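Local coordinates for HMG-CoA Lyase (Bacillus subtilis subsp. subtilis, PDB 1YDO), which belongs to the HMGL-like family and folds as a TIM barrel of alternating parallel strands and helices, at residues S38-L42 / N267-L273; S43-S49 / G74-L80; G94-A98 / L136-A140; C99-S103 / S120-L124; E173-T179 / Q203-H209. One frame throughout, in Å; residues are numbered along the deposited sequence.

Contact 1 of 5, residues S38-L42 / N267-L273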
# COMPACT_ATOMS: atom_id res chain seq x y z
N SER A 38 -20.23 -5.53 -13.80
CA SER A 38 -20.79 -4.78 -14.93
C SER A 38 -21.58 -3.57 -14.47
O SER A 38 -21.43 -2.48 -15.01
CB SER A 38 -21.70 -5.66 -15.77
OG SER A 38 -21.01 -6.78 -16.31
N ARG A 39 -22.43 -3.75 -13.47
CA ARG A 39 -23.21 -2.63 -12.98
C ARG A 39 -22.59 -2.06 -11.71
O ARG A 39 -23.27 -1.85 -10.71
CB ARG A 39 -24.67 -3.04 -12.74
CG ARG A 39 -24.89 -4.14 -11.72
CD ARG A 39 -26.37 -4.50 -11.67
NE ARG A 39 -26.82 -5.16 -12.91
CZ ARG A 39 -26.69 -6.46 -13.17
NH1 ARG A 39 -27.13 -6.95 -14.32
NH2 ARG A 39 -26.13 -7.28 -12.28
N THR A 40 -21.30 -1.79 -11.78
CA THR A 40 -20.58 -1.25 -10.65
C THR A 40 -20.10 0.16 -10.97
O THR A 40 -19.90 1.00 -10.09
CB THR A 40 -19.39 -2.15 -10.32
OG1 THR A 40 -19.04 -1.99 -8.94
CG2 THR A 40 -18.19 -1.79 -11.18
N GLY A 41 -19.95 0.44 -12.26
CA GLY A 41 -19.50 1.75 -12.67
C GLY A 41 -18.29 1.57 -13.55
O GLY A 41 -17.95 2.43 -14.36
N LEU A 42 -17.61 0.45 -13.38
CA LEU A 42 -16.44 0.15 -14.19
C LEU A 42 -16.88 0.19 -15.65
O LEU A 42 -18.02 -0.14 -15.96
CB LEU A 42 -15.89 -1.24 -13.83
CG LEU A 42 -15.11 -1.38 -12.53
CD1 LEU A 42 -15.00 -2.83 -12.15
CD2 LEU A 42 -13.72 -0.77 -12.71
N ASN A 267 -15.61 7.32 -11.87
CA ASN A 267 -16.96 6.92 -12.24
C ASN A 267 -17.31 5.54 -11.71
O ASN A 267 -18.24 4.90 -12.21
CB ASN A 267 -17.14 6.93 -13.76
CG ASN A 267 -17.09 8.33 -14.35
OD1 ASN A 267 -17.70 9.27 -13.82
ND2 ASN A 267 -16.39 8.47 -15.46
N VAL A 268 -16.58 5.10 -10.70
CA VAL A 268 -16.86 3.80 -10.10
C VAL A 268 -17.52 3.99 -8.74
O VAL A 268 -16.98 4.68 -7.88
CB VAL A 268 -15.58 2.99 -9.93
CG1 VAL A 268 -15.91 1.64 -9.32
CG2 VAL A 268 -14.93 2.81 -11.28
N LYS A 269 -18.68 3.39 -8.55
CA LYS A 269 -19.37 3.49 -7.28
C LYS A 269 -18.75 2.48 -6.31
O LYS A 269 -19.20 1.33 -6.20
CB LYS A 269 -20.85 3.22 -7.48
CG LYS A 269 -21.46 4.14 -8.53
CD LYS A 269 -22.58 3.45 -9.31
CE LYS A 269 -23.00 4.28 -10.53
NZ LYS A 269 -23.94 3.56 -11.45
N LEU A 270 -17.71 2.93 -5.61
CA LEU A 270 -16.97 2.12 -4.65
C LEU A 270 -17.84 1.19 -3.81
O LEU A 270 -17.56 -0.01 -3.70
CB LEU A 270 -16.15 3.03 -3.74
CG LEU A 270 -15.13 2.36 -2.82
CD1 LEU A 270 -14.21 1.45 -3.63
CD2 LEU A 270 -14.34 3.42 -2.09
N GLU A 271 -18.89 1.75 -3.22
CA GLU A 271 -19.81 0.98 -2.40
C GLU A 271 -20.15 -0.34 -3.10
O GLU A 271 -19.96 -1.43 -2.56
CB GLU A 271 -21.08 1.80 -2.16
CG GLU A 271 -22.06 1.20 -1.15
CD GLU A 271 -23.16 0.36 -1.81
OE1 GLU A 271 -23.95 -0.29 -1.07
OE2 GLU A 271 -23.24 0.37 -3.06
N LYS A 272 -20.65 -0.24 -4.33
CA LYS A 272 -21.01 -1.42 -5.09
C LYS A 272 -19.81 -2.35 -5.25
O LYS A 272 -19.93 -3.56 -5.01
CB LYS A 272 -21.55 -1.03 -6.46
CG LYS A 272 -22.83 -0.20 -6.42
CD LYS A 272 -23.43 -0.01 -7.81
CE LYS A 272 -24.74 0.79 -7.77
NZ LYS A 272 -25.42 0.86 -9.10
N LEU A 273 -18.67 -1.79 -5.66
CA LEU A 273 -17.46 -2.59 -5.87
C LEU A 273 -17.12 -3.39 -4.62
O LEU A 273 -16.91 -4.60 -4.69
CB LEU A 273 -16.28 -1.67 -6.21
CG LEU A 273 -14.99 -2.36 -6.62
CD1 LEU A 273 -15.22 -3.11 -7.91
CD2 LEU A 273 -13.89 -1.34 -6.80

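Contact 2 of 5, residues S43-S49 / G74-L80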
# COMPACT_ATOMS: atom_id res chain seq x y z
N SER A 43 -15.97 0.58 -16.54
CA SER A 43 -16.28 0.66 -17.97
C SER A 43 -15.43 -0.31 -18.78
O SER A 43 -15.40 -0.23 -20.01
CB SER A 43 -16.03 2.08 -18.48
OG SER A 43 -14.66 2.35 -18.52
N TYR A 44 -14.72 -1.21 -18.11
CA TYR A 44 -13.86 -2.17 -18.79
C TYR A 44 -13.66 -3.38 -17.90
O TYR A 44 -13.33 -3.23 -16.73
CB TYR A 44 -12.53 -1.51 -19.11
CG TYR A 44 -11.59 -2.37 -19.90
CD1 TYR A 44 -10.86 -3.38 -19.28
CD2 TYR A 44 -11.38 -2.13 -21.25
CE1 TYR A 44 -9.93 -4.13 -19.99
CE2 TYR A 44 -10.45 -2.87 -21.97
CZ TYR A 44 -9.72 -3.87 -21.33
OH TYR A 44 -8.76 -4.57 -22.02
N ILE A 45 -13.85 -4.57 -18.45
CA ILE A 45 -13.71 -5.79 -17.68
C ILE A 45 -13.21 -6.97 -18.49
O ILE A 45 -13.88 -7.38 -19.43
CB ILE A 45 -15.05 -6.23 -17.11
CG1 ILE A 45 -15.70 -5.10 -16.33
CG2 ILE A 45 -14.86 -7.45 -16.25
CD1 ILE A 45 -17.02 -5.51 -15.71
N GLU A 46 -12.05 -7.53 -18.16
CA GLU A 46 -11.59 -8.71 -18.89
C GLU A 46 -12.35 -9.90 -18.33
O GLU A 46 -11.92 -10.51 -17.36
CB GLU A 46 -10.12 -8.95 -18.68
CG GLU A 46 -9.25 -7.94 -19.33
CD GLU A 46 -7.82 -8.43 -19.47
OE1 GLU A 46 -6.94 -7.62 -19.88
OE2 GLU A 46 -7.56 -9.62 -19.18
N ILE A 47 -13.48 -10.25 -18.95
CA ILE A 47 -14.28 -11.35 -18.46
C ILE A 47 -13.57 -12.69 -18.38
O ILE A 47 -13.86 -13.49 -17.49
CB ILE A 47 -15.52 -11.54 -19.33
CG1 ILE A 47 -15.10 -11.82 -20.77
CG2 ILE A 47 -16.39 -10.29 -19.27
CD1 ILE A 47 -16.26 -12.16 -21.68
N THR A 48 -12.63 -12.95 -19.29
CA THR A 48 -11.93 -14.23 -19.27
C THR A 48 -10.75 -14.28 -20.23
O THR A 48 -10.43 -13.29 -20.90
CB THR A 48 -12.85 -15.37 -19.66
OG1 THR A 48 -12.14 -16.61 -19.64
CG2 THR A 48 -13.38 -15.14 -21.07
N SER A 49 -10.12 -15.46 -20.30
CA SER A 49 -8.97 -15.69 -21.18
C SER A 49 -9.25 -16.85 -22.12
O SER A 49 -9.80 -17.87 -21.70
CB SER A 49 -7.71 -16.00 -20.37
OG SER A 49 -6.72 -16.60 -21.17
N GLY A 74 -21.93 0.76 -22.41
CA GLY A 74 -20.86 1.64 -21.99
C GLY A 74 -19.75 0.85 -21.34
O GLY A 74 -18.75 1.42 -20.88
N VAL A 75 -19.91 -0.47 -21.30
CA VAL A 75 -18.92 -1.35 -20.71
C VAL A 75 -18.16 -2.06 -21.79
O VAL A 75 -18.75 -2.59 -22.72
CB VAL A 75 -19.58 -2.40 -19.81
CG1 VAL A 75 -18.50 -3.22 -19.13
CG2 VAL A 75 -20.46 -1.73 -18.78
N THR A 76 -16.84 -2.07 -21.67
CA THR A 76 -16.02 -2.74 -22.67
C THR A 76 -15.59 -4.10 -22.11
O THR A 76 -14.80 -4.17 -21.17
CB THR A 76 -14.76 -1.90 -23.00
OG1 THR A 76 -15.17 -0.57 -23.34
CG2 THR A 76 -14.01 -2.49 -24.17
N TYR A 77 -16.13 -5.18 -22.67
CA TYR A 77 -15.78 -6.53 -22.23
C TYR A 77 -14.64 -7.07 -23.07
O TYR A 77 -14.76 -7.26 -24.28
CB TYR A 77 -17.01 -7.43 -22.31
CG TYR A 77 -18.13 -7.01 -21.38
CD1 TYR A 77 -18.20 -7.50 -20.08
CD2 TYR A 77 -19.07 -6.07 -21.78
CE1 TYR A 77 -19.19 -7.06 -19.19
CE2 TYR A 77 -20.06 -5.62 -20.91
CZ TYR A 77 -20.11 -6.11 -19.62
OH TYR A 77 -21.06 -5.64 -18.76
N ALA A 78 -13.51 -7.32 -22.41
CA ALA A 78 -12.32 -7.80 -23.10
C ALA A 78 -11.92 -9.19 -22.62
O ALA A 78 -12.36 -9.66 -21.57
CB ALA A 78 -11.16 -6.82 -22.90
N ALA A 79 -11.08 -9.85 -23.41
CA ALA A 79 -10.60 -11.18 -23.06
C ALA A 79 -9.18 -11.33 -23.55
O ALA A 79 -8.75 -10.68 -24.51
CB ALA A 79 -11.47 -12.21 -23.68
N LEU A 80 -8.42 -12.18 -22.88
CA LEU A 80 -7.07 -12.40 -23.29
C LEU A 80 -7.08 -13.29 -24.53
O LEU A 80 -7.78 -14.30 -24.55
CB LEU A 80 -6.30 -13.09 -22.18
CG LEU A 80 -4.79 -12.85 -22.25
CD1 LEU A 80 -4.49 -11.40 -21.93
CD2 LEU A 80 -4.11 -13.76 -21.27

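Contact 3 of 5, residues G94-A98 / L136-A140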
# COMPACT_ATOMS: atom_id res chain seq x y z
N GLY A 94 -18.20 -12.86 -28.29
CA GLY A 94 -18.74 -11.51 -28.34
C GLY A 94 -17.82 -10.46 -27.74
O GLY A 94 -18.21 -9.30 -27.62
N ILE A 95 -16.61 -10.86 -27.37
CA ILE A 95 -15.66 -9.94 -26.78
C ILE A 95 -15.49 -8.69 -27.62
O ILE A 95 -15.32 -8.77 -28.83
CB ILE A 95 -14.27 -10.59 -26.60
CG1 ILE A 95 -14.29 -11.47 -25.35
CG2 ILE A 95 -13.20 -9.54 -26.42
CD1 ILE A 95 -15.31 -12.58 -25.41
N ASN A 96 -15.55 -7.52 -26.97
CA ASN A 96 -15.39 -6.25 -27.66
C ASN A 96 -13.91 -5.98 -27.92
O ASN A 96 -13.53 -5.55 -29.01
CB ASN A 96 -15.95 -5.11 -26.83
CG ASN A 96 -17.34 -5.38 -26.33
OD1 ASN A 96 -18.23 -5.68 -27.11
ND2 ASN A 96 -17.54 -5.29 -25.02
N GLU A 97 -13.07 -6.24 -26.93
CA GLU A 97 -11.64 -5.99 -27.09
C GLU A 97 -10.78 -7.20 -26.78
O GLU A 97 -10.99 -7.91 -25.80
CB GLU A 97 -11.21 -4.78 -26.22
CG GLU A 97 -9.69 -4.56 -26.16
CD GLU A 97 -9.29 -3.15 -25.73
OE1 GLU A 97 -9.47 -2.21 -26.53
OE2 GLU A 97 -8.79 -3.00 -24.59
N ALA A 98 -9.80 -7.42 -27.63
CA ALA A 98 -8.89 -8.53 -27.47
C ALA A 98 -7.58 -8.01 -26.92
O ALA A 98 -7.08 -6.98 -27.36
CB ALA A 98 -8.66 -9.20 -28.80
N LEU A 136 -12.63 -5.09 -33.96
CA LEU A 136 -12.38 -5.34 -32.55
C LEU A 136 -11.22 -4.48 -32.07
O LEU A 136 -10.18 -4.44 -32.71
CB LEU A 136 -12.03 -6.81 -32.35
CG LEU A 136 -12.69 -7.49 -31.17
CD1 LEU A 136 -14.19 -7.41 -31.34
CD2 LEU A 136 -12.24 -8.94 -31.10
N THR A 137 -11.40 -3.79 -30.96
CA THR A 137 -10.32 -2.96 -30.44
C THR A 137 -9.26 -3.84 -29.79
O THR A 137 -9.60 -4.81 -29.11
CB THR A 137 -10.85 -1.98 -29.42
OG1 THR A 137 -11.58 -2.71 -28.42
CG2 THR A 137 -11.78 -0.99 -30.09
N THR A 138 -8.00 -3.52 -30.00
CA THR A 138 -6.94 -4.33 -29.44
C THR A 138 -6.15 -3.61 -28.36
O THR A 138 -6.05 -2.38 -28.36
CB THR A 138 -5.94 -4.78 -30.51
OG1 THR A 138 -5.29 -3.62 -31.06
CG2 THR A 138 -6.66 -5.57 -31.60
N ARG A 139 -5.56 -4.41 -27.48
CA ARG A 139 -4.76 -3.91 -26.38
C ARG A 139 -3.63 -4.90 -26.14
O ARG A 139 -3.86 -6.10 -26.19
CB ARG A 139 -5.62 -3.80 -25.13
CG ARG A 139 -4.92 -3.20 -23.96
CD ARG A 139 -5.64 -3.58 -22.70
NE ARG A 139 -5.24 -2.74 -21.58
CZ ARG A 139 -5.49 -3.02 -20.32
NH1 ARG A 139 -6.14 -4.14 -20.01
NH2 ARG A 139 -5.11 -2.18 -19.37
N ALA A 140 -2.43 -4.39 -25.87
CA ALA A 140 -1.27 -5.24 -25.63
C ALA A 140 -0.86 -5.24 -24.15
O ALA A 140 -0.93 -4.21 -23.47
CB ALA A 140 -0.10 -4.79 -26.50

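Contact 4 of 5, residues C99-S103 / S120-L124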
# COMPACT_ATOMS: atom_id res chain seq x y z
N CYS A 99 -7.00 -8.70 -25.95
CA CYS A 99 -5.74 -8.25 -25.38
C CYS A 99 -4.64 -9.23 -25.65
O CYS A 99 -4.61 -10.31 -25.07
CB CYS A 99 -5.87 -8.09 -23.87
SG CYS A 99 -7.37 -7.26 -23.30
N VAL A 100 -3.72 -8.89 -26.53
CA VAL A 100 -2.62 -9.80 -26.77
C VAL A 100 -1.61 -9.63 -25.64
O VAL A 100 -1.75 -8.73 -24.81
CB VAL A 100 -1.94 -9.51 -28.10
CG1 VAL A 100 -2.89 -9.86 -29.23
CG2 VAL A 100 -1.52 -8.05 -28.16
N PHE A 101 -0.59 -10.49 -25.60
CA PHE A 101 0.40 -10.38 -24.54
C PHE A 101 1.71 -11.05 -24.89
O PHE A 101 1.78 -11.91 -25.76
CB PHE A 101 -0.11 -11.01 -23.25
CG PHE A 101 -0.54 -12.44 -23.40
CD1 PHE A 101 -1.79 -12.75 -23.93
CD2 PHE A 101 0.32 -13.48 -23.05
CE1 PHE A 101 -2.18 -14.08 -24.11
CE2 PHE A 101 -0.06 -14.82 -23.23
CZ PHE A 101 -1.31 -15.11 -23.77
N MSE A 102 2.75 -10.62 -24.18
CA MSE A 102 4.09 -11.17 -24.35
C MSE A 102 4.97 -10.58 -23.27
O MSE A 102 4.59 -9.64 -22.59
CB MSE A 102 4.65 -10.82 -25.73
CG MSE A 102 5.01 -9.37 -25.91
SE MSE A 102 5.88 -9.07 -27.60
CE MSE A 102 7.66 -9.74 -27.14
N SER A 103 6.16 -11.13 -23.13
CA SER A 103 7.08 -10.64 -22.12
C SER A 103 8.23 -9.83 -22.73
O SER A 103 8.68 -10.10 -23.85
CB SER A 103 7.64 -11.81 -21.32
OG SER A 103 8.57 -11.36 -20.34
N SER A 120 6.96 -14.18 -30.75
CA SER A 120 5.72 -13.66 -30.17
C SER A 120 5.33 -12.39 -30.90
O SER A 120 4.18 -12.20 -31.28
CB SER A 120 5.89 -13.37 -28.68
OG SER A 120 5.93 -14.56 -27.92
N LEU A 121 6.31 -11.51 -31.08
CA LEU A 121 6.05 -10.25 -31.75
C LEU A 121 5.33 -10.54 -33.06
O LEU A 121 4.32 -9.92 -33.39
CB LEU A 121 7.36 -9.53 -32.04
CG LEU A 121 7.27 -8.08 -32.52
CD1 LEU A 121 6.68 -7.18 -31.43
CD2 LEU A 121 8.66 -7.60 -32.88
N HIS A 122 5.85 -11.51 -33.79
CA HIS A 122 5.27 -11.89 -35.06
C HIS A 122 3.83 -12.39 -34.90
O HIS A 122 2.96 -12.10 -35.73
CB HIS A 122 6.13 -12.97 -35.72
CG HIS A 122 5.75 -13.29 -37.13
ND1 HIS A 122 5.00 -14.38 -37.47
CD2 HIS A 122 6.02 -12.63 -38.29
CE1 HIS A 122 4.81 -14.39 -38.78
NE2 HIS A 122 5.42 -13.34 -39.30
N ILE A 123 3.57 -13.12 -33.82
CA ILE A 123 2.24 -13.65 -33.57
C ILE A 123 1.27 -12.50 -33.35
O ILE A 123 0.30 -12.33 -34.09
CB ILE A 123 2.21 -14.54 -32.30
CG1 ILE A 123 3.35 -15.56 -32.34
CG2 ILE A 123 0.86 -15.26 -32.21
CD1 ILE A 123 3.31 -16.51 -33.53
N LEU A 124 1.56 -11.70 -32.33
CA LEU A 124 0.72 -10.55 -31.98
C LEU A 124 0.48 -9.69 -33.19
O LEU A 124 -0.63 -9.21 -33.41
CB LEU A 124 1.40 -9.72 -30.89
CG LEU A 124 1.86 -10.46 -29.63
CD1 LEU A 124 2.30 -9.42 -28.60
CD2 LEU A 124 0.73 -11.32 -29.07

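Contact 5 of 5, residues E173-T179 / Q203-H209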
# COMPACT_ATOMS: atom_id res chain seq x y z
N GLU A 173 -3.62 0.45 -26.98
CA GLU A 173 -3.11 0.70 -25.65
C GLU A 173 -2.06 -0.33 -25.24
O GLU A 173 -2.27 -1.52 -25.40
CB GLU A 173 -4.25 0.66 -24.65
CG GLU A 173 -3.93 1.27 -23.33
CD GLU A 173 -5.19 1.56 -22.54
OE1 GLU A 173 -5.70 0.64 -21.87
OE2 GLU A 173 -5.68 2.71 -22.60
N LEU A 174 -0.95 0.13 -24.71
CA LEU A 174 0.09 -0.78 -24.30
C LEU A 174 0.13 -0.80 -22.77
O LEU A 174 0.54 0.16 -22.13
CB LEU A 174 1.43 -0.32 -24.85
CG LEU A 174 2.51 -1.36 -25.07
CD1 LEU A 174 3.79 -0.65 -25.43
CD2 LEU A 174 2.72 -2.19 -23.82
N SER A 175 -0.30 -1.91 -22.17
CA SER A 175 -0.33 -2.00 -20.72
C SER A 175 0.95 -2.60 -20.19
O SER A 175 1.20 -3.78 -20.38
CB SER A 175 -1.54 -2.82 -20.27
OG SER A 175 -1.59 -2.97 -18.88
N LEU A 176 1.74 -1.76 -19.53
CA LEU A 176 3.03 -2.18 -18.94
C LEU A 176 2.78 -2.77 -17.56
O LEU A 176 2.10 -2.17 -16.76
CB LEU A 176 3.96 -0.98 -18.80
CG LEU A 176 4.01 -0.09 -20.04
CD1 LEU A 176 4.81 1.14 -19.72
CD2 LEU A 176 4.62 -0.86 -21.20
N GLY A 177 3.37 -3.92 -17.28
CA GLY A 177 3.14 -4.51 -15.99
C GLY A 177 4.34 -4.85 -15.13
O GLY A 177 5.45 -5.06 -15.62
N ASP A 178 4.09 -4.91 -13.83
CA ASP A 178 5.09 -5.24 -12.84
C ASP A 178 4.80 -6.67 -12.40
O ASP A 178 4.15 -6.90 -11.39
CB ASP A 178 4.97 -4.31 -11.63
CG ASP A 178 6.07 -4.56 -10.60
OD1 ASP A 178 5.97 -4.00 -9.49
OD2 ASP A 178 7.02 -5.31 -10.91
N THR A 179 5.29 -7.62 -13.17
CA THR A 179 5.05 -9.01 -12.87
C THR A 179 5.52 -9.42 -11.48
O THR A 179 4.71 -9.73 -10.61
CB THR A 179 5.69 -9.91 -13.93
OG1 THR A 179 5.20 -9.52 -15.21
CG2 THR A 179 5.34 -11.36 -13.68
N GLN A 203 -2.12 6.44 -24.44
CA GLN A 203 -2.14 5.07 -24.91
C GLN A 203 -1.27 4.14 -24.07
O GLN A 203 -0.85 3.08 -24.53
CB GLN A 203 -1.73 5.02 -26.38
CG GLN A 203 -2.76 5.61 -27.31
CD GLN A 203 -2.28 5.72 -28.74
OE1 GLN A 203 -1.85 4.73 -29.34
NE2 GLN A 203 -2.33 6.92 -29.29
N ILE A 204 -1.01 4.52 -22.83
CA ILE A 204 -0.21 3.69 -21.95
C ILE A 204 -0.90 3.43 -20.62
O ILE A 204 -1.29 4.36 -19.92
CB ILE A 204 1.17 4.33 -21.71
CG1 ILE A 204 2.00 4.25 -22.98
CG2 ILE A 204 1.87 3.62 -20.58
CD1 ILE A 204 3.29 5.03 -22.92
N ALA A 205 -1.05 2.15 -20.28
CA ALA A 205 -1.69 1.76 -19.04
C ALA A 205 -0.68 1.06 -18.13
O ALA A 205 0.36 0.59 -18.59
CB ALA A 205 -2.84 0.84 -19.32
N LEU A 206 -1.01 1.01 -16.84
CA LEU A 206 -0.14 0.38 -15.88
C LEU A 206 -0.81 -0.73 -15.08
O LEU A 206 -1.91 -0.56 -14.57
CB LEU A 206 0.46 1.42 -14.94
CG LEU A 206 1.54 2.26 -15.58
CD1 LEU A 206 2.05 3.26 -14.56
CD2 LEU A 206 2.69 1.40 -16.08
N HIS A 207 -0.14 -1.87 -15.00
CA HIS A 207 -0.64 -3.00 -14.26
C HIS A 207 0.37 -3.29 -13.15
O HIS A 207 1.36 -3.98 -13.38
CB HIS A 207 -0.76 -4.20 -15.19
CG HIS A 207 -1.55 -5.34 -14.60
ND1 HIS A 207 -1.80 -6.51 -15.29
CD2 HIS A 207 -2.16 -5.49 -13.40
CE1 HIS A 207 -2.53 -7.33 -14.54
NE2 HIS A 207 -2.76 -6.73 -13.39
N PHE A 208 0.14 -2.75 -11.96
CA PHE A 208 1.04 -2.98 -10.84
C PHE A 208 0.61 -4.15 -9.95
O PHE A 208 -0.58 -4.42 -9.78
CB PHE A 208 1.15 -1.73 -9.99
CG PHE A 208 1.90 -0.61 -10.64
CD1 PHE A 208 3.23 -0.78 -11.04
CD2 PHE A 208 1.28 0.61 -10.88
CE1 PHE A 208 3.93 0.25 -11.67
CE2 PHE A 208 1.96 1.64 -11.51
CZ PHE A 208 3.29 1.46 -11.90
N HIS A 209 1.59 -4.83 -9.37
CA HIS A 209 1.34 -5.94 -8.45
C HIS A 209 1.87 -5.51 -7.08
O HIS A 209 3.07 -5.29 -6.94
CB HIS A 209 2.07 -7.20 -8.92
CG HIS A 209 1.33 -7.97 -9.97
ND1 HIS A 209 1.87 -9.06 -10.61
CD2 HIS A 209 0.10 -7.79 -10.51
CE1 HIS A 209 1.00 -9.53 -11.49
NE2 HIS A 209 -0.08 -8.77 -11.45

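Contact 1 of 5, residues S38-L42 / N267-L273
Gly41 lies directly against Val268, their CA atoms 4.2 Å apart, because there is no side chain at Gly41 to hold the two backbones off. Just before it, the carbonyl O of Thr40 receives the N-H of Lys269: N to O is 3.1 Å, the N-H...O angle 151°. Lys269 is also the N-cap of helix 270-284, so this bond fixes the loop just where the helix begins. Thr40 OG1 stands anti to its own N (chi1 -155°), which lays it beside the helix start, 3.7 Å from Lys272 CB. Past the glycine the contact turns apolar. Leu42 CD2 meets Val268 CG2 at 4.0 Å, the two side chains crossing obliquely, and Leu42 CD1 comes within 4.3 Å of Leu273 CD1. Leu42 and Val268 both continue onto Ile9 of strand 8-11.

The other side is looser and faces solvent. Lys272 runs out as an extended chain whose CD passes the Arg39 carbonyl O at 3.4 Å. Arg39 turns its guanidinium away, to salt bridges with Asp70 and Glu72. The whole ties a helix-to-strand loop at the N-terminal end of a TIM barrel to the helix that follows helix 252-261.

Contact 2 of 5, residues S43-S49 / G74-L80
This is a pairing of neighbouring parallel strands, 44-49 with 76-80, in the wall of the barrel, with helix 62-68 between them in the chain. Tyr44 pairs with Thr76, Ile45 with Tyr77 and Glu46 with Ala78. The bonds alternate in direction, Thr76 N to Ser43 O, Ile45 N to Thr76 O and Ala78 N to Ile45 O, all 2.9 to 3.0 Å long. Beyond Glu46 the register slips by one residue, Ile47 having helical backbone angles. Pairing resumes with Leu80 N on Thr48 O at 3.0 Å.

Tyr44, Glu46, Thr76 and Ala78 point into the barrel. With CG anti to the backbone N (chi1 -176°), the Tyr44 ring lies across Thr76 and Ala78, its CD2 3.8 Å from Thr76 CB and its CZ 3.6 Å from Ala78 CB, and it makes a cation-pi contact with Lys10. Glu46 is salt-bridged to Arg15. On the outer face Ile47 and Tyr77 cross at about a right angle, the CG2 branch of Ile47 lying at the edge of the Tyr77 ring near CD1. Val75 CG1 lies over one face of that ring, toward its rim, and Ile47 reaches Ala66 of helix 62-68. Strand, helix and parallel strand form the beta-alpha-beta unit from which TIM barrels are built.

Contact 3 of 5, residues G94-A98 / L136-A140
Glu97 reaches across to Thr137 and Arg139 on the next parallel strand, and its conformation decides what it meets. Its CG is anti to the backbone N (chi1 172°) and the chain stays extended beyond, which carries the carboxylate over the neighbouring strand. There OE1 takes a hydrogen bond from Thr137 OG1 at 2.9 Å, on its anti side and 23° out of the carboxylate plane. The hydroxyl stands between the backbone N and the carbonyl carbon of Thr137, which turns it to Glu97, the two side chains crossing at about a right angle. OE2 lies against the start of the Arg139 chain, 3.3 Å from CB.

With CG anti to the backbone N and the chain extended to NE, the Arg139 guanidinium lies past the carboxylate, NE 4.7 Å from Glu97 OE2, and salt-bridges to Asp231. OE2 instead has a hydrogen bond with Tyr44 OH. Leu136 lies against the carbonyl oxygens of Ile95 and Asn96 through CG and CD1, and its CD2 reaches Ala98 CB at 4.3 Å. On the face of Ala98, Thr138 turns its hydroxyl to Asn128 of helix 117-133.

The backbones pair through Ala98 N to Thr137 O and Arg139 N to Ala98 O, both 3.0 Å. Each oxygen of the buried Glu97 carboxylate thus has a hydroxyl partner, which fixes the group's rotation within the polar interior of the barrel.

Contact 4 of 5, residues C99-S103 / S120-L124
Leu124 fits between Val100 and Met102, two residues whose side chains leave the same face of strand 97-103 toward helix 117-133. The two methyls of Leu124 divide the work: CD2 covers Val100 at CB, and CD1 meets the selenium of Met102, modelled as selenomethionine, at 3.7 Å. Met102 starts with CG between its backbone N and carbonyl carbon (chi1 71°) and bends again at chi3, which also brings SE within 4.3 Å of Leu121 CD1. One turn earlier in the helix, Ser120 and Met102 touch through their CB atoms at 4.1 Å.

Polar groups take a minor part. Leu124 CD2 rests 3.5 Å from the Phe101 carbonyl O, a plain van der Waals contact, and the Ser120 hydroxyl is hydrogen-bonded to Asn109 OD1.

Strand and helix segments run antiparallel, at 173°, with axes 8.8 Å apart, the strand's outward side chains meeting the surrounding helix layer of a TIM barrel. Leu124 and Leu121 continue onto Leu166 and Phe169 of helix 156-169, while Val100 packs on Ala140 of the adjoining strand 137-143.

Contact 5 of 5, residues E173-T179 / Q203-H209
Leu176 packs its CD1 on Ile204 CG2 at 3.9 Å and its CB on Leu206 CD2 at 3.8 Å, on the outer face of parallel strands 174-177 and 204-207, which with helix 185-196 form a beta-alpha-beta unit of the TIM barrel. The backbone bonds beneath alternate from strand to strand. Leu174 N binds Gln203 O at 3.0 Å, followed by Ala205 N to Leu174 O, Leu176 N to Ala205 O, His207 N to Leu176 O and Asp178 N to His207 O.

The inner face is lined by Ser175, Ala205 and His207. Ser175 CB lies 4.0 Å from Ala205 CB, and Glu173 OE1 comes to 3.8 Å from the same CB. At the C-terminal end of the pair, Asp178 CB touches the edge of the Phe208 ring near CD1.

Farther out, partners on other strands and loops position these groups. Glu173 OE1 is salt-bridged to Lys10, Ser175 OG is bonded to Asp231, and His207 NE2 to Asn249. Leu206 passes on to Ala222 of helix 215-225. Last in the segment, the His209 imidazole reaches across to the other one. Its CG stands anti to the carbonyl carbon (chi1 -82°), which turns ND1 to Thr179 O: the bond is 2.9 Å long, with an N-H...O angle of 159° and the acceptor close to the ring plane.

In the fold
Contacts 2, 3 and 5 are strand pairs in one closed barrel, and contact 4 lays a helix on the outside of strand 97-103, which contact 3 also uses. Contacts 2 and 3 are closest, centres 8 Å apart, joined by a probable hydrogen bond from Asn96 N to Tyr77 O at 2.8 Å. Contact 3 meets contact 5 where Ser175 N approaches Ala140 O at 2.7 Å. Contact 1 closes the long loop enclosing all the others; it touches contact 2 through Ser38 OG and Tyr77 OH, 2.7 Å apart, and lies about 31 Å from contact 4, centre to centre. TIM barrels carry their active sites at the C-terminal strand ends, the end where contact 5 finishes.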